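Local coordinates for putative nucleolar GTP-binding protein 1 (Plasmodium falciparum, PDB 2QU8) that binds guanine nucleotides, is captured here with GDP, and probably acts as a nucleolar GTPase, although its precise role is not established, at residues V111-C122 with S144-C155. Sequence-based numbering, arbitrary orientation.
With GDP (guanosine-5'-diphosphate), chain B.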
ATOM      1  N   VAL A 111       5.281   4.274  -0.010  1.00 28.74           N
ATOM      2  CA  VAL A 111       4.940   3.301  -1.036  1.00 28.16           C
ATOM      3  C   VAL A 111       3.602   2.680  -0.610  1.00 27.58           C
ATOM      4  O   VAL A 111       3.366   2.491   0.580  1.00 27.41           O
ATOM      5  CB  VAL A 111       6.048   2.213  -1.166  1.00 27.90           C
ATOM      6  CG1 VAL A 111       6.291   1.500   0.163  1.00 28.42           C
ATOM      7  CG2 VAL A 111       5.715   1.205  -2.244  1.00 28.64           C
ATOM      8  N   ILE A 112       2.727   2.386  -1.565  1.00 26.92           N
ATOM      9  CA  ILE A 112       1.424   1.787  -1.237  1.00 26.64           C
ATOM     10  C   ILE A 112       1.552   0.280  -1.190  1.00 25.95           C
ATOM     11  O   ILE A 112       2.157  -0.322  -2.079  1.00 26.40           O
ATOM     12  CB  ILE A 112       0.325   2.131  -2.286  1.00 26.68           C
ATOM     13  CG1 ILE A 112       0.377   3.608  -2.690  1.00 26.95           C
ATOM     14  CG2 ILE A 112      -1.092   1.715  -1.788  1.00 27.02           C
ATOM     15  CD1 ILE A 112       0.170   4.605  -1.548  1.00 27.38           C
ATOM     16  N   LEU A 113       1.013  -0.331  -0.142  1.00 24.77           N
ATOM     17  CA  LEU A 113       0.792  -1.766  -0.162  1.00 23.83           C
ATOM     18  C   LEU A 113      -0.716  -1.992  -0.215  1.00 23.55           C
ATOM     19  O   LEU A 113      -1.406  -1.825   0.791  1.00 23.19           O
ATOM     20  CB  LEU A 113       1.423  -2.463   1.052  1.00 23.67           C
ATOM     21  CG  LEU A 113       1.212  -3.980   1.213  1.00 23.39           C
ATOM     22  CD1 LEU A 113       1.562  -4.781  -0.047  1.00 22.34           C
ATOM     23  CD2 LEU A 113       2.012  -4.494   2.396  1.00 23.70           C
ATOM     24  N   PHE A 114      -1.208  -2.338  -1.403  1.00 23.21           N
ATOM     25  CA  PHE A 114      -2.613  -2.670  -1.620  1.00 22.94           C
ATOM     26  C   PHE A 114      -2.776  -4.177  -1.544  1.00 23.09           C
ATOM     27  O   PHE A 114      -2.249  -4.923  -2.382  1.00 22.89           O
ATOM     28  CB  PHE A 114      -3.154  -2.128  -2.962  1.00 22.75           C
ATOM     29  CG  PHE A 114      -4.651  -2.287  -3.118  1.00 22.43           C
ATOM     30  CD1 PHE A 114      -5.519  -1.264  -2.737  1.00 23.67           C
ATOM     31  CD2 PHE A 114      -5.194  -3.472  -3.609  1.00 23.16           C
ATOM     32  CE1 PHE A 114      -6.905  -1.416  -2.862  1.00 22.83           C
ATOM     33  CE2 PHE A 114      -6.577  -3.635  -3.734  1.00 23.52           C
ATOM     34  CZ  PHE A 114      -7.429  -2.604  -3.364  1.00 23.23           C
ATOM     35  N   ILE A 115      -3.515  -4.617  -0.533  1.00 22.67           N
ATOM     36  CA  ILE A 115      -3.677  -6.029  -0.270  1.00 22.86           C
ATOM     37  C   ILE A 115      -4.989  -6.554  -0.843  1.00 23.40           C
ATOM     38  O   ILE A 115      -6.062  -5.989  -0.597  1.00 22.94           O
ATOM     39  CB  ILE A 115      -3.573  -6.353   1.239  1.00 22.67           C
ATOM     40  CG1 ILE A 115      -2.216  -5.870   1.790  1.00 22.29           C
ATOM     41  CG2 ILE A 115      -3.794  -7.858   1.477  1.00 22.71           C
ATOM     42  CD1 ILE A 115      -1.966  -6.158   3.266  1.00 23.14           C
ATOM     43  N   ILE A 116      -4.866  -7.626  -1.625  1.00 23.50           N
ATOM     44  CA  ILE A 116      -5.986  -8.397  -2.131  1.00 24.01           C
ATOM     45  C   ILE A 116      -5.995  -9.742  -1.411  1.00 24.66           C
ATOM     46  O   ILE A 116      -5.000 -10.476  -1.420  1.00 24.78           O
ATOM     47  CB  ILE A 116      -5.889  -8.626  -3.676  1.00 24.31           C
ATOM     48  CG1 ILE A 116      -5.957  -7.292  -4.436  1.00 23.91           C
ATOM     49  CG2 ILE A 116      -6.983  -9.598  -4.170  1.00 24.58           C
ATOM     50  CD1 ILE A 116      -5.653  -7.391  -5.933  1.00 23.77           C
ATOM     51  N   ASP A 117      -7.118 -10.035  -0.766  1.00 24.61           N
ATOM     52  CA  ASP A 117      -7.398 -11.352  -0.201  1.00 24.95           C
ATOM     53  C   ASP A 117      -7.875 -12.296  -1.321  1.00 25.09           C
ATOM     54  O   ASP A 117      -9.048 -12.277  -1.713  1.00 24.49           O
ATOM     55  CB  ASP A 117      -8.449 -11.204   0.913  1.00 24.51           C
ATOM     56  CG  ASP A 117      -8.939 -12.536   1.464  1.00 25.63           C
ATOM     57  OD1 ASP A 117      -8.327 -13.590   1.181  1.00 25.16           O
ATOM     58  OD2 ASP A 117      -9.949 -12.522   2.194  1.00 25.06           O
ATOM     59  N   ILE A 118      -6.955 -13.113  -1.847  1.00 25.59           N
ATOM     60  CA  ILE A 118      -7.280 -14.019  -2.958  1.00 25.88           C
ATOM     61  C   ILE A 118      -8.118 -15.229  -2.560  1.00 26.56           C
ATOM     62  O   ILE A 118      -8.581 -15.962  -3.425  1.00 27.17           O
ATOM     63  CB  ILE A 118      -6.026 -14.511  -3.743  1.00 25.91           C
ATOM     64  CG1 ILE A 118      -4.997 -15.188  -2.826  1.00 25.40           C
ATOM     65  CG2 ILE A 118      -5.439 -13.383  -4.584  1.00 25.68           C
ATOM     66  CD1 ILE A 118      -4.027 -16.124  -3.595  1.00 25.55           C
ATOM     67  N   SER A 119      -8.303 -15.443  -1.259  1.00 27.15           N
ATOM     68  CA  SER A 119      -9.241 -16.459  -0.779  1.00 27.61           C
ATOM     69  C   SER A 119     -10.702 -15.966  -0.792  1.00 28.21           C
ATOM     70  O   SER A 119     -11.633 -16.775  -0.687  1.00 28.64           O
ATOM     71  CB  SER A 119      -8.854 -16.941   0.623  1.00 27.48           C
ATOM     72  OG  SER A 119      -9.217 -16.006   1.629  1.00 27.38           O
ATOM     73  N   GLU A 120     -10.878 -14.648  -0.907  1.00 28.44           N
ATOM     74  CA  GLU A 120     -12.188 -13.968  -0.928  1.00 29.18           C
ATOM     75  C   GLU A 120     -13.003 -14.069   0.376  1.00 29.26           C
ATOM     76  O   GLU A 120     -14.160 -13.650   0.415  1.00 29.52           O
ATOM     77  CB  GLU A 120     -13.018 -14.378  -2.154  1.00 29.27           C
ATOM     78  CG  GLU A 120     -12.388 -13.965  -3.473  1.00 29.67           C
ATOM     79  CD  GLU A 120     -13.032 -14.620  -4.686  1.00 29.91           C
ATOM     80  OE1 GLU A 120     -13.817 -15.573  -4.518  1.00 33.77           O
ATOM     81  OE2 GLU A 120     -12.739 -14.181  -5.816  1.00 30.31           O
ATOM     82  N   GLN A 121     -12.388 -14.601   1.435  1.00 29.46           N
ATOM     83  CA  GLN A 121     -13.008 -14.695   2.766  1.00 29.37           C
ATOM     84  C   GLN A 121     -13.393 -13.326   3.344  1.00 28.90           C
ATOM     85  O   GLN A 121     -14.272 -13.242   4.210  1.00 28.26           O
ATOM     86  CB  GLN A 121     -12.096 -15.451   3.746  1.00 29.55           C
ATOM     87  CG  GLN A 121     -11.926 -16.955   3.441  1.00 30.36           C
ATOM     88  CD  GLN A 121     -11.257 -17.743   4.583  1.00 31.31           C
ATOM     89  OE1 GLN A 121     -10.786 -17.175   5.569  1.00 33.99           O
ATOM     90  NE2 GLN A 121     -11.222 -19.059   4.444  1.00 34.26           N
ATOM     91  N   CYS A 122     -12.736 -12.270   2.849  1.00 27.87           N
ATOM     92  CA  CYS A 122     -13.016 -10.885   3.237  1.00 27.47           C
ATOM     93  C   CYS A 122     -14.436 -10.455   2.862  1.00 27.31           C
ATOM     94  O   CYS A 122     -14.947  -9.460   3.374  1.00 26.99           O
ATOM     95  CB  CYS A 122     -12.012  -9.929   2.581  1.00 27.17           C
ATOM     96  SG  CYS A 122     -12.152  -9.816   0.773  1.00 26.68           S
ATOM     97  N   SER A 144       5.073   4.450  -6.058  1.00 40.54           N
ATOM     98  CA  SER A 144       5.200   3.012  -6.207  1.00 39.31           C
ATOM     99  C   SER A 144       4.104   2.267  -5.450  1.00 37.90           C
ATOM    100  O   SER A 144       3.585   2.756  -4.446  1.00 37.47           O
ATOM    101  CB  SER A 144       6.567   2.552  -5.726  1.00 39.61           C
ATOM    102  OG  SER A 144       7.486   2.574  -6.798  1.00 41.57           O
ATOM    103  N   ILE A 145       3.760   1.085  -5.954  1.00 36.55           N
ATOM    104  CA  ILE A 145       2.724   0.240  -5.366  1.00 34.83           C
ATOM    105  C   ILE A 145       3.196  -1.201  -5.332  1.00 34.21           C
ATOM    106  O   ILE A 145       3.739  -1.709  -6.315  1.00 34.45           O
ATOM    107  CB  ILE A 145       1.384   0.322  -6.171  1.00 35.00           C
ATOM    108  CG1 ILE A 145       0.875   1.768  -6.253  1.00 34.34           C
ATOM    109  CG2 ILE A 145       0.312  -0.620  -5.565  1.00 33.31           C
ATOM    110  CD1 ILE A 145      -0.221   2.017  -7.290  1.00 34.48           C
ATOM    111  N   VAL A 146       3.008  -1.858  -4.196  1.00 32.90           N
ATOM    112  CA  VAL A 146       3.105  -3.308  -4.153  1.00 31.96           C
ATOM    113  C   VAL A 146       1.679  -3.851  -4.062  1.00 31.50           C
ATOM    114  O   VAL A 146       0.888  -3.384  -3.243  1.00 31.02           O
ATOM    115  CB  VAL A 146       3.969  -3.810  -2.967  1.00 31.82           C
ATOM    116  CG1 VAL A 146       4.014  -5.330  -2.928  1.00 31.14           C
ATOM    117  CG2 VAL A 146       5.384  -3.243  -3.054  1.00 32.26           C
ATOM    118  N   ILE A 147       1.345  -4.810  -4.926  1.00 31.13           N
ATOM    119  CA  ILE A 147       0.077  -5.521  -4.802  1.00 30.84           C
ATOM    120  C   ILE A 147       0.352  -6.765  -3.984  1.00 30.68           C
ATOM    121  O   ILE A 147       1.133  -7.628  -4.397  1.00 30.50           O
ATOM    122  CB  ILE A 147      -0.549  -5.932  -6.173  1.00 31.14           C
ATOM    123  CG1 ILE A 147      -0.715  -4.730  -7.115  1.00 31.51           C
ATOM    124  CG2 ILE A 147      -1.878  -6.663  -5.963  1.00 30.58           C
ATOM    125  CD1 ILE A 147      -1.756  -3.714  -6.708  1.00 32.13           C
ATOM    126  N   GLY A 148      -0.265  -6.839  -2.809  1.00 30.11           N
ATOM    127  CA  GLY A 148      -0.097  -7.989  -1.943  1.00 29.45           C
ATOM    128  C   GLY A 148      -1.230  -8.971  -2.130  1.00 29.24           C
ATOM    129  O   GLY A 148      -2.398  -8.611  -1.977  1.00 29.30           O
ATOM    130  N   PHE A 149      -0.896 -10.204  -2.486  1.00 28.88           N
ATOM    131  CA  PHE A 149      -1.884 -11.276  -2.527  1.00 28.98           C
ATOM    132  C   PHE A 149      -1.814 -12.051  -1.228  1.00 28.54           C
ATOM    133  O   PHE A 149      -0.874 -12.805  -0.986  1.00 28.64           O
ATOM    134  CB  PHE A 149      -1.688 -12.172  -3.751  1.00 29.52           C
ATOM    135  CG  PHE A 149      -1.730 -11.417  -5.033  1.00 30.95           C
ATOM    136  CD1 PHE A 149      -0.565 -11.147  -5.732  1.00 32.63           C
ATOM    137  CD2 PHE A 149      -2.934 -10.912  -5.513  1.00 31.05           C
ATOM    138  CE1 PHE A 149      -0.603 -10.415  -6.919  1.00 33.51           C
ATOM    139  CE2 PHE A 149      -2.978 -10.184  -6.694  1.00 31.80           C
ATOM    140  CZ  PHE A 149      -1.810  -9.934  -7.393  1.00 31.40           C
ATOM    141  N   ASN A 150      -2.811 -11.822  -0.383  1.00 27.84           N
ATOM    142  CA  ASN A 150      -2.835 -12.367   0.960  1.00 27.66           C
ATOM    143  C   ASN A 150      -3.754 -13.572   1.102  1.00 27.41           C
ATOM    144  O   ASN A 150      -4.597 -13.827   0.245  1.00 27.17           O
ATOM    145  CB  ASN A 150      -3.239 -11.278   1.963  1.00 27.41           C
ATOM    146  CG  ASN A 150      -2.854 -11.620   3.386  1.00 27.26           C
ATOM    147  OD1 ASN A 150      -2.008 -12.480   3.616  1.00 25.95           O
ATOM    148  ND2 ASN A 150      -3.468 -10.941   4.350  1.00 25.33           N
ATOM    149  N   LYS A 151      -3.582 -14.274   2.221  1.00 27.96           N
ATOM    150  CA  LYS A 151      -4.349 -15.464   2.620  1.00 28.30           C
ATOM    151  C   LYS A 151      -4.094 -16.674   1.718  1.00 29.22           C
ATOM    152  O   LYS A 151      -4.995 -17.479   1.474  1.00 28.46           O
ATOM    153  CB  LYS A 151      -5.853 -15.162   2.789  1.00 28.20           C
ATOM    154  CG  LYS A 151      -6.153 -13.940   3.675  1.00 26.02           C
ATOM    155  CD  LYS A 151      -7.545 -14.016   4.286  1.00 25.32           C
ATOM    156  CE  LYS A 151      -7.903 -12.713   4.999  1.00 23.71           C
ATOM    157  NZ  LYS A 151      -9.390 -12.529   5.076  1.00 25.21           N
ATOM    158  N   ILE A 152      -2.853 -16.800   1.244  1.00 30.58           N
ATOM    159  CA  ILE A 152      -2.440 -17.929   0.387  1.00 32.36           C
ATOM    160  C   ILE A 152      -2.546 -19.286   1.097  1.00 33.56           C
ATOM    161  O   ILE A 152      -2.513 -20.331   0.447  1.00 33.38           O
ATOM    162  CB  ILE A 152      -1.000 -17.754  -0.173  1.00 32.30           C
ATOM    163  CG1 ILE A 152       0.013 -17.694   0.980  1.00 32.70           C
ATOM    164  CG2 ILE A 152      -0.922 -16.536  -1.098  1.00 32.21           C
ATOM    165  CD1 ILE A 152       1.452 -17.699   0.562  1.00 32.62           C
ATOM    166  N   ASP A 153      -2.667 -19.260   2.426  1.00 35.27           N
ATOM    167  CA  ASP A 153      -2.946 -20.464   3.205  1.00 37.16           C
ATOM    168  C   ASP A 153      -4.319 -21.049   2.862  1.00 38.76           C
ATOM    169  O   ASP A 153      -4.605 -22.197   3.187  1.00 39.01           O
ATOM    170  CB  ASP A 153      -2.851 -20.181   4.711  1.00 36.86           C
ATOM    171  CG  ASP A 153      -3.837 -19.117   5.176  1.00 36.20           C
ATOM    172  OD1 ASP A 153      -4.724 -19.448   5.986  1.00 35.53           O
ATOM    173  OD2 ASP A 153      -3.730 -17.955   4.730  1.00 33.95           O
ATOM    174  N   LYS A 154      -5.155 -20.253   2.201  1.00 40.96           N
ATOM    175  CA  LYS A 154      -6.488 -20.684   1.784  1.00 43.28           C
ATOM    176  C   LYS A 154      -6.655 -20.626   0.267  1.00 44.89           C
ATOM    177  O   LYS A 154      -7.781 -20.587  -0.228  1.00 45.32           O
ATOM    178  CB  LYS A 154      -7.570 -19.824   2.451  1.00 43.15           C
ATOM    179  CG  LYS A 154      -7.619 -19.895   3.970  1.00 43.88           C
ATOM    180  CD  LYS A 154      -8.298 -21.151   4.463  1.00 45.94           C
ATOM    181  CE  LYS A 154      -8.250 -21.243   5.979  1.00 47.44           C
ATOM    182  NZ  LYS A 154      -8.813 -22.538   6.444  1.00 48.06           N
ATOM    183  N   CYS A 155      -5.540 -20.621  -0.465  1.00 47.18           N
ATOM    184  CA  CYS A 155      -5.560 -20.529  -1.934  1.00 48.58           C
ATOM    185  C   CYS A 155      -4.236 -21.000  -2.564  1.00 49.48           C
ATOM    186  O   CYS A 155      -3.496 -21.783  -1.958  1.00 49.95           O
ATOM    187  CB  CYS A 155      -5.900 -19.094  -2.373  1.00 48.63           C
ATOM    188  SG  CYS A 155      -6.715 -18.958  -3.991  1.00 48.82           S
TER
HETATM  189  PB  GDP B 229      -8.151  -5.776   7.886  1.00 22.92           P
HETATM  190  O1B GDP B 229      -9.584  -5.418   8.245  1.00 21.35           O
HETATM  191  O2B GDP B 229      -7.898  -5.367   6.461  1.00 20.98           O
HETATM  192  O3B GDP B 229      -7.273  -4.982   8.801  1.00 23.39           O
HETATM  193  O3A GDP B 229      -7.918  -7.355   8.039  1.00 22.47           O
HETATM  194  PA  GDP B 229      -7.555  -8.105   9.428  1.00 22.99           P
HETATM  195  O1A GDP B 229      -8.394  -7.544  10.562  1.00 22.60           O
HETATM  196  O2A GDP B 229      -6.093  -7.987   9.733  1.00 23.61           O
HETATM  197  O5' GDP B 229      -7.987  -9.599   9.061  1.00 22.92           O
HETATM  198  C5' GDP B 229      -9.375  -9.919   8.882  1.00 24.53           C
HETATM  199  C4' GDP B 229      -9.625 -11.388   9.197  1.00 25.38           C
HETATM  200  O4' GDP B 229      -8.773 -12.197   8.375  1.00 25.70           O
HETATM  201  C3' GDP B 229      -9.261 -11.733  10.635  1.00 25.73           C
HETATM  202  O3' GDP B 229     -10.171 -12.718  11.122  1.00 25.70           O
HETATM  203  C2' GDP B 229      -7.874 -12.324  10.513  1.00 25.29           C
HETATM  204  O2' GDP B 229      -7.552 -13.177  11.611  1.00 25.68           O
HETATM  205  C1' GDP B 229      -7.970 -13.057   9.187  1.00 25.63           C
HETATM  206  N9  GDP B 229      -6.689 -13.228   8.476  1.00 25.52           N
HETATM  207  C8  GDP B 229      -5.689 -12.324   8.417  1.00 25.79           C
HETATM  208  N7  GDP B 229      -4.670 -12.792   7.656  1.00 25.73           N
HETATM  209  C5  GDP B 229      -5.020 -14.016   7.215  1.00 25.35           C
HETATM  210  C6  GDP B 229      -4.403 -15.056   6.359  1.00 25.38           C
HETATM  211  O6  GDP B 229      -3.265 -14.870   5.870  1.00 25.62           O
HETATM  212  N1  GDP B 229      -5.091 -16.192   6.142  1.00 25.57           N
HETATM  213  C2  GDP B 229      -6.318 -16.407   6.663  1.00 26.22           C
HETATM  214  N2  GDP B 229      -6.951 -17.577   6.392  1.00 25.98           N
HETATM  215  N3  GDP B 229      -6.943 -15.487   7.448  1.00 26.31           N
HETATM  216  C4  GDP B 229      -6.358 -14.295   7.750  1.00 25.23           C
HETATM  217  O   HOH W   1      -9.892 -15.013   6.647  1.00 27.40           O
HETATM  218  O   HOH W   2     -12.154 -12.483   6.697  1.00 41.59           O
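Asp117 CG stands anti to the backbone N (chi1 173°), which swings the carboxylate to Lys151, whose own CG lies anti to its carbonyl carbon (chi1 -50°) and whose chain runs extended beyond CG across that group, Lys151 CD 3.2 Å from Asp117 OD1. The salt bridge from Lys151 NZ to Asp117 OD2 (2.9 Å) arrives steeply, 64° out of the carboxylate plane, while Cys122 N meets the same oxygen nearly along its C-O bond, slightly to the other side of the plane. Asp117 OD1 takes Ser119 OG on its syn lone pair (2.6 Å) and Ser119 N from above the plane, the latter closing an Asx turn. Four donors thus fix the carboxylate's rotation. Lys151 NZ also bonds to Asn39 O, and Lys151 CG sits 3.4 Å from GDP C6, directly over a face of the guanine. Asp153 reads the guanine edge, OD2 accepting from GDP N1 at 2.6 Å and OD1 from N2. Asn150 ND2, held by Val40 O and Thr186 OG1, fixes its side chain beside the base.

Behind the site, strands 111-117 and 145-150 run parallel, joined by alternating bonds from Ile112 N-Ser144 O through to Ile118 N-Asn150 O. Ile118 CG2 packs obliquely on the Phe149 ring, 3.6 Å from CD2; Ile116 CD1 touches CE2. The end of strand 145-150 and the turn after it bring Asn150, Lys151 and Asp153 to guanine, the NKxD (G4) motif of the P-loop GTPase fold.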